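PDB 6IDN: ICChI, a glycosylated chitinase from Ipomoea carnea, which probably hydrolyses the glycosidic bonds of chitin as a plant glycoside hydrolase of family 18, and also has lysozyme activity. Local coordinates for residues C160-Y165 against W206-T211. Residues are numbered along the deposited sequence; the frame is centred on the assembly and turned at random. Where two conformers were deposited one is given.
Sequences CEFPDY and WSTILT
Trp-206 meets the 160-165 loop through two different parts of its indole, the pyrrole N-H at the rim and one face of the six-membered ring. The polar contact is the hydrogen bond from Trp-206 NE1 to Cys-160 O, 2.8 Å long and nearly straight at the hydrogen (168°). The carbonyl oxygen lies almost in the indole plane, in the direction in which the N-H points, whereas the donor stands above the carbonyl plane. Cys-160 O also receives a weak hydrogen bond from Ser-201 OG, so the indole N-H is its main donor and the serine hydroxyl a weaker second one.

The aromatic contact is a T-shaped pair. Phe-162 turns its edge to the indole face: the planes are perpendicular (90°) and the centroids of the two six-membered rings are 4.9 Å apart. Phe-162 CD2 leads, 3.8 Å from Trp-206 CZ3 and about equally far from the other atoms of that ring, which places it over the ring rather than at its rim. With CG anti to the backbone N (chi1 -177°), the phenyl ring extends from the loop and stands on edge over the indole.

Apolar packing continues along the phenyl edge, where Phe-162 CE2 touches the methyl Ile-209 CG2 at 3.7 Å. Separately, Phe-162 CZ meets Thr-208 OG1 obliquely at 3.9 Å, a hydroxyl hydrogen-bonded to Asp-205 O. Residues 206 to 209 form a type I turn, which brings Trp-206 and Ile-209 to the same phenyl ring. Phe-162 also touches an N-acetylglucosamine of a bound glycan.

In the TIM barrel, the contact joins the loop after strand 153-156 to the end of helix 196-206 and the turn leading to strand 213-219. Val-181 of the intervening strand 178-182 touches both Trp-206 and Cys-160, whose disulfide to Cys-189 ties the loop to the chain beyond that strand.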
loop_
_atom_site.group_PDB
_atom_site.type_symbol
_atom_site.label_atom_id
_atom_site.label_comp_id
_atom_site.label_asym_id
_atom_site.label_seq_id
_atom_site.Cartn_x
_atom_site.Cartn_y
_atom_site.Cartn_z
ATOM N N CYS A 160 6.177 11.776 -2.955
ATOM C CA CYS A 160 7.602 11.795 -3.266
ATOM C C CYS A 160 8.376 12.957 -2.654
ATOM O O CYS A 160 9.607 12.894 -2.636
ATOM C CB CYS A 160 7.844 11.774 -4.783
ATOM S SG CYS A 160 6.984 13.017 -5.820
ATOM N N GLU A 161 7.719 14.020 -2.174
ATOM C CA GLU A 161 8.458 15.156 -1.618
ATOM C C GLU A 161 8.939 14.775 -0.223
ATOM O O GLU A 161 8.133 14.544 0.681
ATOM C CB GLU A 161 7.603 16.423 -1.599
ATOM C CG GLU A 161 8.411 17.702 -1.490
ATOM C CD GLU A 161 7.636 18.939 -1.889
ATOM O OE1 GLU A 161 6.430 18.832 -2.219
ATOM O OE2 GLU A 161 8.241 20.028 -1.853
ATOM N N PHE A 162 10.250 14.669 -0.060
ATOM C CA PHE A 162 10.879 14.180 1.155
ATOM C C PHE A 162 11.249 15.346 2.067
ATOM O O PHE A 162 11.782 16.361 1.596
ATOM C CB PHE A 162 12.138 13.379 0.801
ATOM C CG PHE A 162 12.832 12.764 1.988
ATOM C CD1 PHE A 162 13.730 13.511 2.738
ATOM C CD2 PHE A 162 12.582 11.453 2.354
ATOM C CE1 PHE A 162 14.378 12.961 3.837
ATOM C CE2 PHE A 162 13.222 10.888 3.444
ATOM C CZ PHE A 162 14.124 11.648 4.191
ATOM N N PRO A 163 10.988 15.250 3.381
ATOM C CA PRO A 163 10.313 14.151 4.074
ATOM C C PRO A 163 8.798 14.290 3.987
ATOM O O PRO A 163 8.312 15.418 3.862
ATOM C CB PRO A 163 10.809 14.300 5.514
ATOM C CG PRO A 163 11.046 15.766 5.669
ATOM C CD PRO A 163 11.502 16.271 4.319
ATOM N N ASP A 164 8.080 13.165 4.026
ATOM C CA ASP A 164 6.626 13.167 3.942
ATOM C C ASP A 164 6.027 13.552 5.290
ATOM O O ASP A 164 6.334 12.934 6.312
ATOM C CB ASP A 164 6.138 11.779 3.518
ATOM C CG ASP A 164 4.651 11.726 3.329
ATOM O OD1 ASP A 164 4.185 12.024 2.210
ATOM O OD2 ASP A 164 3.940 11.412 4.303
ATOM N N TYR A 165 5.173 14.584 5.299
ATOM C CA TYR A 165 4.586 15.045 6.558
ATOM C C TYR A 165 3.905 13.907 7.302
ATOM O O TYR A 165 4.098 13.736 8.511
ATOM C CB TYR A 165 3.572 16.171 6.319
ATOM C CG TYR A 165 2.598 16.362 7.486
ATOM C CD1 TYR A 165 3.005 16.964 8.672
ATOM C CD2 TYR A 165 1.277 15.933 7.403
ATOM C CE1 TYR A 165 2.123 17.130 9.744
ATOM C CE2 TYR A 165 0.387 16.101 8.472
ATOM C CZ TYR A 165 0.815 16.695 9.638
ATOM O OH TYR A 165 -0.074 16.866 10.696
ATOM N N TRP A 206 15.134 9.424 -0.877
ATOM C CA TRP A 206 14.479 8.191 -0.458
ATOM C C TRP A 206 15.473 7.061 -0.238
ATOM O O TRP A 206 15.180 6.126 0.521
ATOM C CB TRP A 206 13.395 7.821 -1.481
ATOM C CG TRP A 206 12.270 8.808 -1.364
ATOM C CD1 TRP A 206 11.977 9.840 -2.225
ATOM C CD2 TRP A 206 11.362 8.927 -0.269
ATOM N NE1 TRP A 206 10.914 10.574 -1.737
ATOM C CE2 TRP A 206 10.521 10.035 -0.537
ATOM C CE3 TRP A 206 11.161 8.197 0.911
ATOM C CZ2 TRP A 206 9.488 10.413 0.323
ATOM C CZ3 TRP A 206 10.142 8.580 1.769
ATOM C CH2 TRP A 206 9.319 9.681 1.473
ATOM N N SER A 207 16.649 7.141 -0.864
ATOM C CA SER A 207 17.718 6.189 -0.599
ATOM C C SER A 207 18.159 6.204 0.858
ATOM O O SER A 207 18.749 5.223 1.323
ATOM C CB SER A 207 18.913 6.499 -1.502
ATOM O OG SER A 207 19.541 7.711 -1.110
ATOM N N THR A 208 17.895 7.289 1.588
ATOM C CA THR A 208 18.399 7.415 2.949
ATOM C C THR A 208 17.512 6.747 3.984
ATOM O O THR A 208 17.933 6.619 5.140
ATOM C CB THR A 208 18.615 8.892 3.346
ATOM O OG1 THR A 208 17.353 9.561 3.539
ATOM C CG2 THR A 208 19.457 9.629 2.298
ATOM N N ILE A 209 16.309 6.310 3.627
ATOM C CA ILE A 209 15.462 5.698 4.640
ATOM C C ILE A 209 15.874 4.245 4.847
ATOM O O ILE A 209 16.491 3.612 3.986
ATOM C CB ILE A 209 13.968 5.811 4.290
ATOM C CG1 ILE A 209 13.581 4.896 3.105
ATOM C CG2 ILE A 209 13.606 7.278 4.085
ATOM C CD1 ILE A 209 12.076 4.753 2.863
ATOM N N LEU A 210 15.550 3.721 6.028
ATOM C CA LEU A 210 15.808 2.322 6.354
ATOM C C LEU A 210 14.539 1.536 6.055
ATOM O O LEU A 210 13.608 1.507 6.862
ATOM C CB LEU A 210 16.223 2.153 7.813
ATOM C CG LEU A 210 17.709 2.393 8.085
ATOM C CD1 LEU A 210 18.064 3.881 8.029
ATOM C CD2 LEU A 210 18.138 1.798 9.419
ATOM N N THR A 211 14.519 0.869 4.905
ATOM C CA THR A 211 13.455 -0.071 4.580
ATOM C C THR A 211 14.092 -1.216 3.816
ATOM O O THR A 211 15.111 -1.028 3.152
ATOM C CB THR A 211 12.334 0.576 3.753
ATOM O OG1 THR A 211 11.278 -0.377 3.568
ATOM C CG2 THR A 211 12.836 1.022 2.374
#